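Local coordinates for bifunctional GH43-CE protein (Bacteroides eggerthii, PDB 6MLY) that probably degrades arabinoxylan, pairing a family 43 glycoside hydrolase, thought to act as a beta-xylosidase, with a carbohydrate esterase domain, at residues C523-D526 against G531-L534; T682-E685 against T690-A693; A693-A698 against G703-N708; A699-V704 against L709-L714; Q743-S748 against E758-V763. All coordinates share one frame; numbering follows the deposited sequence.

Interaction 1. Residues C523-D526 against G531-L534; sequences CYAD and GHKL
The backbone oxygen of H532 is approached by three groups of C523 and Y524. The N-H of Y524 gives it a hydrogen bond, with N and O 3.3 Å apart and an angle of 160° at the hydrogen. This donor lies out of the carbonyl plane, tilted by 31°. C523 adds a CA-H...O contact, its CA 3.5 Å from H532 O. The same oxygen also sits over one face of the Y524 ring, offset toward the rim. CG of Y524 stands between its backbone N and carbonyl carbon (chi1 59°), and this turns the ring back under the H532 backbone. CB of H532 makes a CH-pi contact over the ring face, 4.2 Å from the ring centroid. Y524 and H532 lie where the connection leaves and rejoins the antiparallel strands 518-523 and 533-537, at one end of the central sheet of the alpha/beta-hydrolase-fold esterase domain. C523 and K533 form an antiparallel non-hydrogen-bonded pair. Their side chains share a face of the sheet, with SG of C523 3.3 Å from CE of K533. Farther along, CD2 of L534 packs 3.5 Å from CB of Y524. Helix 596-610 covers Y524 and L534 through F607. The polar ends look elsewhere: Y524 OH bonds to the backbone O of N585, and the H532 imidazole bonds to D527 through ND1 and to D600 through NE2.

Interaction 2. Residues T682-E685 against T690-A693; sequences TRME and TKGA
M684 and K691 cross at a slant, and E685 crosses K691 in much the same way. The lysine chain thus touches two consecutive residues on the other segment. M684 and E685 both face T689, which fits a classic beta bulge. It lies in the long loop that follows strand 671-675 of the esterase domain and leads to helix 696-701. Neither segment is a regular strand.

M684 starts toward the other segment, with CG anti to its backbone N (chi1 -161°). Its CG comes within 3.6 Å of K691 CE. The chain then bends at chi2 and chi3, and the sulfur end leads away. E685 behaves alike. Its CB starts toward residues 690-693 and lies 3.2 Å from the backbone O of T690, while the rest of the side chain leads away. On the way, E685 CG meets K691 CG at 3.7 Å. K691 lays its CG beside E685 and, after a bend at chi3 (-94°), its CE beside M684. E697 of the next helix packs on both M684 and K691.

A disulfide joins C687, which lies between the segments, to C742 at the start of helix 741-752. Both threonines start away from the other segment, and both pack on L712 of helix 709-714. The threonine backbones approach with T682 O 3.8 Å from T690 N, and the methyl CG2 of T690 lies 4.2 Å from CA of T682.

Interaction 3. Residues A693-A698 against G703-N708; sequences ANSPEA and GVPADN
P705 lays the outer edge of its ring against A698. The ring has a C-gamma exo pucker. Its CD lies 3.5 Å from CB of A698, and its CG lies 3.8 Å from the same methyl. E697 and S695 reach the ring less closely. E697 holds CG between its backbone N and carbonyl carbon (chi1 48°), which brings CG to 4.4 Å from P705 CG. S695 is at the N-cap position of helix 696-701, but its side chain makes no capping bond. Its OG turns back instead to the backbone O of G692. At the surface, V704 extends CG2 anti to its own backbone N, and this methyl meets CB of A693 at 4.4 Å. P705 also opens the short 3-10 segment 705-707, with D707 N bonded to V704 O. The one hydrogen bond between the segments is made by backbone. G703 N donates to A698 O over 3.1 Å, nearly straight at 168° and in the carbonyl plane. This 6→1 bond, with the weak 5→2 bond from G702 N to A699 O and the positive phi of G702, fits a Schellman motif at the C-terminal end of helix 696-701.

Interaction 4. Residues A699-V704 against L709-L714; sequences ALIGGV and LDMLAL
I701 sets CG1 between its backbone N and carbonyl carbon (chi1 70°) and carries CD1 outward in an extended chain. CG2 then stands beside the backbone N. The two branches meet different partners: CG2 goes to M711 and CD1 to L712. M711 has CG anti to its backbone N (chi1 -176°), and this places the CG methylene 3.9 Å from I701 CG2. CG of M711 is also 4.1 Å from I701 CB. The two side chains run past each other in opposite senses. M711 then bends at chi2 and chi3. L712 sends CD2 to within 4.2 Å of I701 CD1, crossing the isoleucine at about a right angle.

The contact joins two short helices, 696-701 and 709-714, in the connection between strands 671-675 and 727-733 of the alpha/beta-hydrolase sheet. It is wholly apolar. After the first helix G702 takes a positive phi, and the chain leaves helical geometry there.

N708 and L715 also pack on I701. Helix 709-714 also leans on strands 645-648 and 651-654, through D710, A713 and L714. At the end of helix 709-714, L714 O accepts a hydrogen bond from the hydroxyl of Y720, a residue of the sodium site.

Interaction 5. Residues Q743-S748 against E758-V763; sequences QSIFFS and EEFISV
This is a helix packed on a strand of the esterase domain, with F760 the residue of 758-763 that touches the helix segment. The segment axes of helix 743-748 and strand 759-763 run nearly antiparallel, at 163°, and approach to 9.7 Å. F760 holds CG anti to its backbone N (chi1 169°), and its ring reaches across to three helix residues. CZ of F760 lies 3.6 Å from CG1 of I745, and these two side chains cross at a slant. CB of S744 comes to the ring edge, near its plane, 4.1 Å from CE1. OG of S748 is 3.6 Å from F760 CD1.

The elements belong to a beta-alpha-beta crossover. Strand 727-733 leads to helix 741-752, which returns to strand 757-763 beside the first strand and parallel to it. S744 touches V730 of that first strand, and its OG is hydrogen-bonded to H732 ND1.

The hydroxyl of S748 is also satisfied, within the helix. It donates to S744 O over 2.6 Å, from above the carbonyl plane. The same oxygen takes the helical bond from S748 N, at 2.8 Å, so two donors of one residue grip it. Away from F760, F747 pairs edge-to-face with F728, and F746 receives R683 in a cation-pi contact. On the far side of the strand, I761 packs against T777 and K780 of helix 775-789.

From the N terminus, interaction 1 closes the hairpin between strands 518-523 and 533-537, at one end of the esterase sheet. Interaction 2 closes the loop after strand 671-675. Interaction 3 starts where it ends, sharing A693, and closes the turn around helix 696-701. Interaction 4 shares G703 and V704 with interaction 3 and brings in helix 709-714. It opens before interaction 3 has closed, so these two cross. Interactions 2, 3 and 4 touch, joined through E697, L712 and P705. Interaction 5 follows in series and reaches the same sheet as interaction 1, at helix 741-752 and strand 757-763. It meets interaction 2 through R683 and F746. Interaction 1 stands apart, with nearest atoms about 12 Å from interaction 4.

Interaction 1. Residues C523-D526 against G531-L534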
loop_
_atom_site.group_PDB
_atom_site.type_symbol
_atom_site.label_atom_id
_atom_site.label_comp_id
_atom_site.label_asym_id
_atom_site.label_seq_id
_atom_site.Cartn_x
_atom_site.Cartn_y
_atom_site.Cartn_z
ATOM N N CYS A 523 10.518 -3.031 11.189
ATOM C CA CYS A 523 11.192 -2.661 12.439
ATOM C C CYS A 523 12.228 -3.739 12.789
ATOM O O CYS A 523 11.882 -4.909 12.930
ATOM C CB CYS A 523 10.191 -2.501 13.579
ATOM S SG CYS A 523 8.560 -1.904 13.053
ATOM N N TYR A 524 13.500 -3.344 12.916
ATOM C CA TYR A 524 14.581 -4.304 13.217
ATOM C C TYR A 524 14.855 -4.343 14.727
ATOM O O TYR A 524 15.453 -5.303 15.218
ATOM C CB TYR A 524 15.830 -4.021 12.375
ATOM C CG TYR A 524 16.449 -2.656 12.529
ATOM C CD1 TYR A 524 17.242 -2.347 13.622
ATOM C CD2 TYR A 524 16.282 -1.684 11.555
ATOM C CE1 TYR A 524 17.832 -1.101 13.758
ATOM C CE2 TYR A 524 16.872 -0.436 11.672
ATOM C CZ TYR A 524 17.650 -0.141 12.777
ATOM O OH TYR A 524 18.228 1.092 12.895
ATOM N N ALA A 525 14.426 -3.296 15.443
ATOM C CA ALA A 525 14.230 -3.333 16.891
ATOM C C ALA A 525 12.733 -3.512 17.166
ATOM O O ALA A 525 11.935 -3.520 16.223
ATOM C CB ALA A 525 14.760 -2.068 17.517
ATOM N N ASP A 526 12.358 -3.646 18.445
ATOM C CA ASP A 526 10.947 -3.819 18.843
ATOM C C ASP A 526 10.389 -2.459 19.288
ATOM O O ASP A 526 10.016 -2.273 20.453
ATOM C CB ASP A 526 10.802 -4.902 19.920
ATOM C CG ASP A 526 9.378 -5.403 20.147
ATOM O OD1 ASP A 526 8.647 -5.587 19.150
ATOM O OD2 ASP A 526 9.008 -5.621 21.323
ATOM N N GLY A 531 13.833 5.746 13.187
ATOM C CA GLY A 531 15.259 5.516 13.285
ATOM C C GLY A 531 15.610 4.038 13.201
ATOM O O GLY A 531 16.722 3.699 12.776
ATOM N N HIS A 532 14.672 3.161 13.594
ATOM C CA HIS A 532 14.916 1.721 13.630
ATOM C C HIS A 532 14.078 0.985 12.576
ATOM O O HIS A 532 13.509 -0.058 12.861
ATOM C CB HIS A 532 14.682 1.183 15.044
ATOM C CG HIS A 532 15.635 1.717 16.061
ATOM N ND1 HIS A 532 15.267 1.931 17.375
ATOM C CD2 HIS A 532 16.930 2.086 15.968
ATOM C CE1 HIS A 532 16.300 2.398 18.048
ATOM N NE2 HIS A 532 17.327 2.509 17.208
ATOM N N LYS A 533 14.081 1.499 11.343
ATOM C CA LYS A 533 13.310 0.942 10.233
ATOM C C LYS A 533 14.233 0.597 9.060
ATOM O O LYS A 533 15.143 1.363 8.752
ATOM C CB LYS A 533 12.268 1.968 9.785
ATOM C CG LYS A 533 11.043 2.063 10.676
ATOM C CD LYS A 533 10.088 0.912 10.465
ATOM C CE LYS A 533 8.886 0.965 11.383
ATOM N NZ LYS A 533 8.074 2.181 11.146
ATOM N N LEU A 534 13.974 -0.539 8.396
ATOM C CA LEU A 534 14.736 -0.951 7.198
ATOM C C LEU A 534 13.780 -1.466 6.113
ATOM O O LEU A 534 12.648 -1.861 6.409
ATOM C CB LEU A 534 15.784 -2.009 7.567
ATOM C CG LEU A 534 15.271 -3.307 8.198
ATOM C CD1 LEU A 534 14.603 -4.213 7.168
ATOM C CD2 LEU A 534 16.410 -4.056 8.880
#

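Interaction 2. Residues T682-E685 against T690-A693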
loop_
_atom_site.group_PDB
_atom_site.type_symbol
_atom_site.label_atom_id
_atom_site.label_comp_id
_atom_site.label_asym_id
_atom_site.label_seq_id
_atom_site.Cartn_x
_atom_site.Cartn_y
_atom_site.Cartn_z
ATOM N N THR A 682 39.500 14.317 14.098
ATOM C CA THR A 682 40.628 15.035 14.703
ATOM C C THR A 682 41.425 15.766 13.613
ATOM O O THR A 682 42.204 16.668 13.919
ATOM C CB THR A 682 41.540 14.101 15.511
ATOM O OG1 THR A 682 42.273 13.279 14.605
ATOM C CG2 THR A 682 40.789 13.218 16.484
ATOM N N ARG A 683 41.227 15.365 12.351
ATOM C CA ARG A 683 41.885 15.974 11.201
ATOM C C ARG A 683 40.865 16.220 10.081
ATOM O O ARG A 683 41.176 16.049 8.901
ATOM C CB ARG A 683 43.024 15.065 10.728
ATOM C CG ARG A 683 44.034 14.737 11.820
ATOM C CD ARG A 683 45.200 13.920 11.317
ATOM N NE ARG A 683 44.875 12.507 11.209
ATOM C CZ ARG A 683 45.365 11.689 10.285
ATOM N NH1 ARG A 683 46.110 12.159 9.299
ATOM N NH2 ARG A 683 45.101 10.399 10.345
ATOM N N MET A 684 39.653 16.639 10.468
ATOM C CA MET A 684 38.556 16.880 9.532
ATOM C C MET A 684 38.691 18.277 8.916
ATOM O O MET A 684 38.236 18.495 7.795
ATOM C CB MET A 684 37.198 16.769 10.227
ATOM C CG MET A 684 36.043 16.554 9.263
ATOM S SD MET A 684 36.114 14.961 8.403
ATOM C CE MET A 684 35.634 15.474 6.757
ATOM N N GLU A 685 39.299 19.204 9.665
ATOM C CA GLU A 685 39.460 20.602 9.257
ATOM C C GLU A 685 40.862 20.789 8.668
ATOM O O GLU A 685 41.859 20.579 9.364
ATOM C CB GLU A 685 39.242 21.530 10.457
ATOM C CG GLU A 685 38.575 22.856 10.113
ATOM C CD GLU A 685 39.457 23.864 9.393
ATOM O OE1 GLU A 685 40.439 24.343 10.001
ATOM O OE2 GLU A 685 39.158 24.171 8.222
ATOM N N THR A 690 40.246 19.924 14.460
ATOM C CA THR A 690 38.833 19.760 14.679
ATOM C C THR A 690 38.076 20.954 14.091
ATOM O O THR A 690 38.688 21.905 13.596
ATOM C CB THR A 690 38.569 19.642 16.183
ATOM O OG1 THR A 690 39.174 20.774 16.812
ATOM C CG2 THR A 690 39.113 18.359 16.770
ATOM N N LYS A 691 36.740 20.896 14.179
ATOM C CA LYS A 691 35.858 21.987 13.785
ATOM C C LYS A 691 35.056 22.456 15.008
ATOM O O LYS A 691 35.247 21.931 16.114
ATOM C CB LYS A 691 34.980 21.517 12.622
ATOM C CG LYS A 691 35.766 20.930 11.462
ATOM C CD LYS A 691 35.028 20.945 10.149
ATOM C CE LYS A 691 34.298 19.651 9.876
ATOM N NZ LYS A 691 33.488 19.736 8.639
ATOM N N GLY A 692 34.187 23.457 14.795
ATOM C CA GLY A 692 33.452 24.151 15.854
ATOM C C GLY A 692 32.423 23.250 16.503
ATOM O O GLY A 692 32.338 22.070 16.167
ATOM N N ALA A 693 31.638 23.822 17.425
ATOM C CA ALA A 693 30.573 23.100 18.119
ATOM C C ALA A 693 29.329 23.014 17.228
ATOM O O ALA A 693 28.310 22.471 17.652
ATOM C CB ALA A 693 30.258 23.777 19.430
#

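Interaction 3. Residues A693-A698 against G703-N708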
loop_
_atom_site.group_PDB
_atom_site.type_symbol
_atom_site.label_atom_id
_atom_site.label_comp_id
_atom_site.label_asym_id
_atom_site.label_seq_id
_atom_site.Cartn_x
_atom_site.Cartn_y
_atom_site.Cartn_z
ATOM N N ALA A 693 31.638 23.822 17.425
ATOM C CA ALA A 693 30.573 23.100 18.119
ATOM C C ALA A 693 29.329 23.014 17.228
ATOM O O ALA A 693 28.310 22.471 17.652
ATOM C CB ALA A 693 30.258 23.777 19.430
ATOM N N ASN A 694 29.419 23.561 16.008
ATOM C CA ASN A 694 28.293 23.620 15.073
ATOM C C ASN A 694 28.407 22.520 14.008
ATOM O O ASN A 694 27.404 22.184 13.379
ATOM C CB ASN A 694 28.181 24.999 14.417
ATOM C CG ASN A 694 27.493 26.027 15.291
ATOM O OD1 ASN A 694 27.036 27.053 14.794
ATOM N ND2 ASN A 694 27.408 25.763 16.586
ATOM N N SER A 695 29.612 21.967 13.807
ATOM C CA SER A 695 29.846 20.979 12.747
ATOM C C SER A 695 29.095 19.684 13.061
ATOM O O SER A 695 28.826 19.390 14.222
ATOM C CB SER A 695 31.324 20.742 12.530
ATOM O OG SER A 695 31.928 20.154 13.673
ATOM N N PRO A 696 28.725 18.877 12.038
ATOM C CA PRO A 696 27.942 17.656 12.243
ATOM C C PRO A 696 28.504 16.634 13.246
ATOM O O PRO A 696 27.729 15.881 13.847
ATOM C CB PRO A 696 27.932 17.004 10.854
ATOM C CG PRO A 696 28.089 18.161 9.902
ATOM C CD PRO A 696 29.022 19.113 10.616
ATOM N N GLU A 697 29.832 16.598 13.393
ATOM C CA GLU A 697 30.504 15.665 14.308
ATOM C C GLU A 697 30.307 16.117 15.763
ATOM O O GLU A 697 30.182 15.276 16.654
ATOM C CB GLU A 697 31.991 15.497 13.963
ATOM C CG GLU A 697 32.758 16.789 13.743
ATOM C CD GLU A 697 33.068 17.097 12.286
ATOM O OE1 GLU A 697 32.107 17.219 11.489
ATOM O OE2 GLU A 697 34.281 17.198 11.945
ATOM N N ALA A 698 30.277 17.437 15.989
ATOM C CA ALA A 698 30.018 18.019 17.313
ATOM C C ALA A 698 28.598 17.657 17.787
ATOM O O ALA A 698 28.373 17.389 18.978
ATOM C CB ALA A 698 30.218 19.515 17.261
ATOM N N GLY A 703 28.928 17.239 22.052
ATOM C CA GLY A 703 30.087 17.815 22.715
ATOM C C GLY A 703 30.991 18.535 21.726
ATOM O O GLY A 703 30.854 18.372 20.510
ATOM N N VAL A 704 31.934 19.315 22.265
ATOM C CA VAL A 704 32.751 20.240 21.478
ATOM C C VAL A 704 34.044 19.528 21.072
ATOM O O VAL A 704 34.909 19.283 21.909
ATOM C CB VAL A 704 32.982 21.565 22.240
ATOM C CG1 VAL A 704 33.437 21.367 23.683
ATOM C CG2 VAL A 704 33.928 22.492 21.497
ATOM N N PRO A 705 34.217 19.174 19.774
ATOM C CA PRO A 705 35.280 18.266 19.323
ATOM C C PRO A 705 36.682 18.433 19.939
ATOM O O PRO A 705 37.267 17.451 20.410
ATOM C CB PRO A 705 35.348 18.587 17.823
ATOM C CG PRO A 705 33.913 18.858 17.462
ATOM C CD PRO A 705 33.383 19.633 18.650
ATOM N N ALA A 706 37.203 19.665 19.931
ATOM C CA ALA A 706 38.554 19.977 20.415
ATOM C C ALA A 706 38.804 19.361 21.801
ATOM O O ALA A 706 39.899 18.854 22.064
ATOM C CB ALA A 706 38.749 21.473 20.442
ATOM N N ASP A 707 37.783 19.409 22.671
ATOM C CA ASP A 707 37.888 18.987 24.070
ATOM C C ASP A 707 37.417 17.532 24.237
ATOM O O ASP A 707 37.508 16.980 25.337
ATOM C CB ASP A 707 37.090 19.924 24.982
ATOM C CG ASP A 707 37.337 21.401 24.717
ATOM O OD1 ASP A 707 38.516 21.807 24.715
ATOM O OD2 ASP A 707 36.346 22.130 24.501
ATOM N N ASN A 708 36.900 16.931 23.157
ATOM C CA ASN A 708 36.451 15.527 23.131
ATOM C C ASN A 708 37.268 14.781 22.066
ATOM O O ASN A 708 36.727 14.200 21.128
ATOM C CB ASN A 708 34.938 15.411 22.900
ATOM C CG ASN A 708 34.108 15.856 24.087
ATOM O OD1 ASN A 708 34.622 16.429 25.043
ATOM N ND2 ASN A 708 32.813 15.589 24.044
#

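Interaction 4. Residues A699-V704 against L709-L714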
loop_
_atom_site.group_PDB
_atom_site.type_symbol
_atom_site.label_atom_id
_atom_site.label_comp_id
_atom_site.label_asym_id
_atom_site.label_seq_id
_atom_site.Cartn_x
_atom_site.Cartn_y
_atom_site.Cartn_z
ATOM N N ALA A 699 27.640 17.657 16.852
ATOM C CA ALA A 699 26.266 17.265 17.128
ATOM C C ALA A 699 26.191 15.754 17.387
ATOM O O ALA A 699 25.373 15.315 18.184
ATOM C CB ALA A 699 25.367 17.667 15.984
ATOM N N LEU A 700 27.037 14.975 16.702
ATOM C CA LEU A 700 26.977 13.510 16.740
ATOM C C LEU A 700 27.434 12.981 18.104
ATOM O O LEU A 700 26.920 11.979 18.576
ATOM C CB LEU A 700 27.845 12.936 15.617
ATOM C CG LEU A 700 28.002 11.415 15.613
ATOM C CD1 LEU A 700 26.674 10.736 15.305
ATOM C CD2 LEU A 700 29.087 10.984 14.627
ATOM N N ILE A 701 28.426 13.637 18.709
ATOM C CA ILE A 701 28.983 13.200 19.991
ATOM C C ILE A 701 28.283 13.947 21.130
ATOM O O ILE A 701 28.425 13.571 22.287
ATOM C CB ILE A 701 30.513 13.401 20.036
ATOM C CG1 ILE A 701 30.897 14.884 20.100
ATOM C CG2 ILE A 701 31.178 12.690 18.867
ATOM C CD1 ILE A 701 32.366 15.131 20.335
ATOM N N GLY A 702 27.553 15.014 20.795
ATOM C CA GLY A 702 26.953 15.877 21.796
ATOM C C GLY A 702 28.023 16.487 22.682
ATOM O O GLY A 702 28.043 16.268 23.890
ATOM N N GLY A 703 28.928 17.239 22.052
ATOM C CA GLY A 703 30.087 17.815 22.715
ATOM C C GLY A 703 30.991 18.535 21.726
ATOM O O GLY A 703 30.854 18.372 20.510
ATOM N N VAL A 704 31.934 19.315 22.265
ATOM C CA VAL A 704 32.751 20.240 21.478
ATOM C C VAL A 704 34.044 19.528 21.072
ATOM O O VAL A 704 34.909 19.283 21.909
ATOM C CB VAL A 704 32.982 21.565 22.240
ATOM C CG1 VAL A 704 33.437 21.367 23.683
ATOM C CG2 VAL A 704 33.928 22.492 21.497
ATOM N N LEU A 709 38.590 14.797 22.248
ATOM C CA LEU A 709 39.546 14.262 21.279
ATOM C C LEU A 709 39.572 12.729 21.372
ATOM O O LEU A 709 39.777 12.052 20.367
ATOM C CB LEU A 709 40.920 14.884 21.556
ATOM C CG LEU A 709 41.674 15.383 20.325
ATOM C CD1 LEU A 709 42.856 16.251 20.726
ATOM C CD2 LEU A 709 42.134 14.217 19.465
ATOM N N ASP A 710 39.351 12.203 22.584
ATOM C CA ASP A 710 39.205 10.768 22.851
ATOM C C ASP A 710 38.028 10.188 22.051
ATOM O O ASP A 710 38.194 9.220 21.305
ATOM C CB ASP A 710 38.967 10.498 24.339
ATOM C CG ASP A 710 40.163 10.763 25.237
ATOM O OD1 ASP A 710 41.252 11.049 24.702
ATOM O OD2 ASP A 710 39.993 10.669 26.468
ATOM N N MET A 711 36.838 10.774 22.238
ATOM C CA MET A 711 35.599 10.276 21.632
ATOM C C MET A 711 35.726 10.278 20.100
ATOM O O MET A 711 35.267 9.348 19.438
ATOM C CB MET A 711 34.391 11.116 22.069
ATOM C CG MET A 711 33.042 10.607 21.567
ATOM S SD MET A 711 32.615 8.908 22.066
ATOM C CE MET A 711 32.241 9.137 23.803
ATOM N N LEU A 712 36.375 11.305 19.540
ATOM C CA LEU A 712 36.569 11.401 18.088
ATOM C C LEU A 712 37.376 10.203 17.564
ATOM O O LEU A 712 37.158 9.761 16.431
ATOM C CB LEU A 712 37.278 12.716 17.747
ATOM C CG LEU A 712 36.453 13.991 17.922
ATOM C CD1 LEU A 712 37.136 15.159 17.223
ATOM C CD2 LEU A 712 35.022 13.818 17.415
ATOM N N ALA A 713 38.312 9.700 18.378
ATOM C CA ALA A 713 39.111 8.524 18.028
ATOM C C ALA A 713 38.262 7.252 18.154
ATOM O O ALA A 713 38.418 6.313 17.371
ATOM C CB ALA A 713 40.342 8.450 18.899
ATOM N N LEU A 714 37.365 7.229 19.145
ATOM C CA LEU A 714 36.524 6.065 19.398
ATOM C C LEU A 714 35.567 5.824 18.225
ATOM O O LEU A 714 35.203 4.677 17.974
ATOM C CB LEU A 714 35.754 6.254 20.708
ATOM C CG LEU A 714 36.535 5.932 21.982
ATOM C CD1 LEU A 714 35.742 6.323 23.219
ATOM C CD2 LEU A 714 36.916 4.459 22.037
#

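Interaction 5. Residues Q743-S748 against E758-V763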
loop_
_atom_site.group_PDB
_atom_site.type_symbol
_atom_site.label_atom_id
_atom_site.label_comp_id
_atom_site.label_asym_id
_atom_site.label_seq_id
_atom_site.Cartn_x
_atom_site.Cartn_y
_atom_site.Cartn_z
ATOM N N GLN A 743 40.617 12.272 3.907
ATOM C CA GLN A 743 39.920 11.355 4.832
ATOM C C GLN A 743 39.961 9.911 4.312
ATOM O O GLN A 743 40.356 8.994 5.038
ATOM C CB GLN A 743 38.476 11.817 5.032
ATOM C CG GLN A 743 38.370 13.076 5.872
ATOM C CD GLN A 743 38.783 12.831 7.301
ATOM O OE1 GLN A 743 38.526 11.770 7.869
ATOM N NE2 GLN A 743 39.432 13.821 7.893
ATOM N N SER A 744 39.540 9.721 3.058
ATOM C CA SER A 744 39.562 8.411 2.415
ATOM C C SER A 744 40.992 7.848 2.377
ATOM O O SER A 744 41.182 6.661 2.648
ATOM C CB SER A 744 38.943 8.461 1.037
ATOM O OG SER A 744 37.548 8.197 1.102
ATOM N N ILE A 745 41.983 8.702 2.074
ATOM C CA ILE A 745 43.391 8.271 1.888
ATOM C C ILE A 745 44.001 7.856 3.236
ATOM O O ILE A 745 44.653 6.816 3.318
ATOM C CB ILE A 745 44.229 9.348 1.169
ATOM C CG1 ILE A 745 43.649 9.677 -0.211
ATOM C CG2 ILE A 745 45.682 8.910 1.071
ATOM C CD1 ILE A 745 44.208 10.925 -0.847
ATOM N N PHE A 746 43.782 8.664 4.282
ATOM C CA PHE A 746 44.109 8.277 5.660
ATOM C C PHE A 746 43.635 6.842 5.927
ATOM O O PHE A 746 44.373 6.033 6.475
ATOM C CB PHE A 746 43.436 9.188 6.695
ATOM C CG PHE A 746 43.867 10.635 6.731
ATOM C CD1 PHE A 746 45.053 11.059 6.148
ATOM C CD2 PHE A 746 43.087 11.575 7.393
ATOM C CE1 PHE A 746 45.432 12.392 6.200
ATOM C CE2 PHE A 746 43.474 12.907 7.447
ATOM C CZ PHE A 746 44.647 13.313 6.852
ATOM N N PHE A 747 42.390 6.549 5.539
ATOM C CA PHE A 747 41.738 5.277 5.827
ATOM C C PHE A 747 42.361 4.161 4.977
ATOM O O PHE A 747 42.723 3.115 5.501
ATOM C CB PHE A 747 40.223 5.410 5.625
ATOM C CG PHE A 747 39.404 4.196 5.990
ATOM C CD1 PHE A 747 39.631 3.508 7.172
ATOM C CD2 PHE A 747 38.386 3.754 5.161
ATOM C CE1 PHE A 747 38.868 2.398 7.507
ATOM C CE2 PHE A 747 37.617 2.649 5.500
ATOM C CZ PHE A 747 37.862 1.970 6.672
ATOM N N SER A 748 42.481 4.387 3.666
ATOM C CA SER A 748 43.007 3.367 2.754
ATOM C C SER A 748 44.456 2.993 3.108
ATOM O O SER A 748 44.826 1.830 2.974
ATOM C CB SER A 748 42.880 3.784 1.310
ATOM O OG SER A 748 42.692 5.181 1.195
ATOM N N GLU A 758 41.285 -3.576 -0.663
ATOM C CA GLU A 758 41.218 -4.207 -1.985
ATOM C C GLU A 758 41.627 -3.185 -3.056
ATOM O O GLU A 758 42.382 -3.512 -3.970
ATOM C CB GLU A 758 39.805 -4.738 -2.256
ATOM C CG GLU A 758 39.526 -5.121 -3.706
ATOM C CD GLU A 758 39.695 -6.588 -4.071
ATOM O OE1 GLU A 758 40.001 -7.401 -3.172
ATOM O OE2 GLU A 758 39.505 -6.916 -5.261
ATOM N N GLU A 759 41.104 -1.958 -2.940
ATOM C CA GLU A 759 41.264 -0.942 -3.962
ATOM C C GLU A 759 40.857 0.430 -3.415
ATOM O O GLU A 759 39.807 0.565 -2.792
ATOM C CB GLU A 759 40.406 -1.313 -5.170
ATOM C CG GLU A 759 40.770 -0.577 -6.443
ATOM C CD GLU A 759 39.916 -0.980 -7.634
ATOM O OE1 GLU A 759 39.029 -1.855 -7.461
ATOM O OE2 GLU A 759 40.127 -0.417 -8.726
ATOM N N PHE A 760 41.706 1.437 -3.660
ATOM C CA PHE A 760 41.356 2.849 -3.496
ATOM C C PHE A 760 41.071 3.446 -4.880
ATOM O O PHE A 760 41.871 3.264 -5.802
ATOM C CB PHE A 760 42.471 3.613 -2.777
ATOM C CG PHE A 760 42.314 5.113 -2.811
ATOM C CD1 PHE A 760 41.285 5.733 -2.121
ATOM C CD2 PHE A 760 43.183 5.905 -3.543
ATOM C CE1 PHE A 760 41.133 7.110 -2.159
ATOM C CE2 PHE A 760 43.031 7.283 -3.578
ATOM C CZ PHE A 760 42.009 7.884 -2.883
ATOM N N ILE A 761 39.932 4.145 -5.012
ATOM C CA ILE A 761 39.472 4.703 -6.296
ATOM C C ILE A 761 39.334 6.225 -6.183
ATOM O O ILE A 761 38.505 6.724 -5.433
ATOM C CB ILE A 761 38.155 4.051 -6.751
ATOM C CG1 ILE A 761 38.296 2.530 -6.852
ATOM C CG2 ILE A 761 37.680 4.666 -8.060
ATOM C CD1 ILE A 761 37.015 1.813 -7.203
ATOM N N SER A 762 40.143 6.937 -6.976
ATOM C CA SER A 762 40.240 8.386 -6.949
ATOM C C SER A 762 39.668 8.958 -8.253
ATOM O O SER A 762 40.366 9.007 -9.270
ATOM C CB SER A 762 41.674 8.802 -6.725
ATOM O OG SER A 762 41.755 10.155 -6.310
ATOM N N VAL A 763 38.395 9.372 -8.212
ATOM C CA VAL A 763 37.690 9.921 -9.379
ATOM C C VAL A 763 38.186 11.347 -9.629
ATOM O O VAL A 763 38.069 12.201 -8.752
ATOM C CB VAL A 763 36.159 9.872 -9.185
ATOM C CG1 VAL A 763 35.408 10.563 -10.314
ATOM C CG2 VAL A 763 35.658 8.444 -9.024
#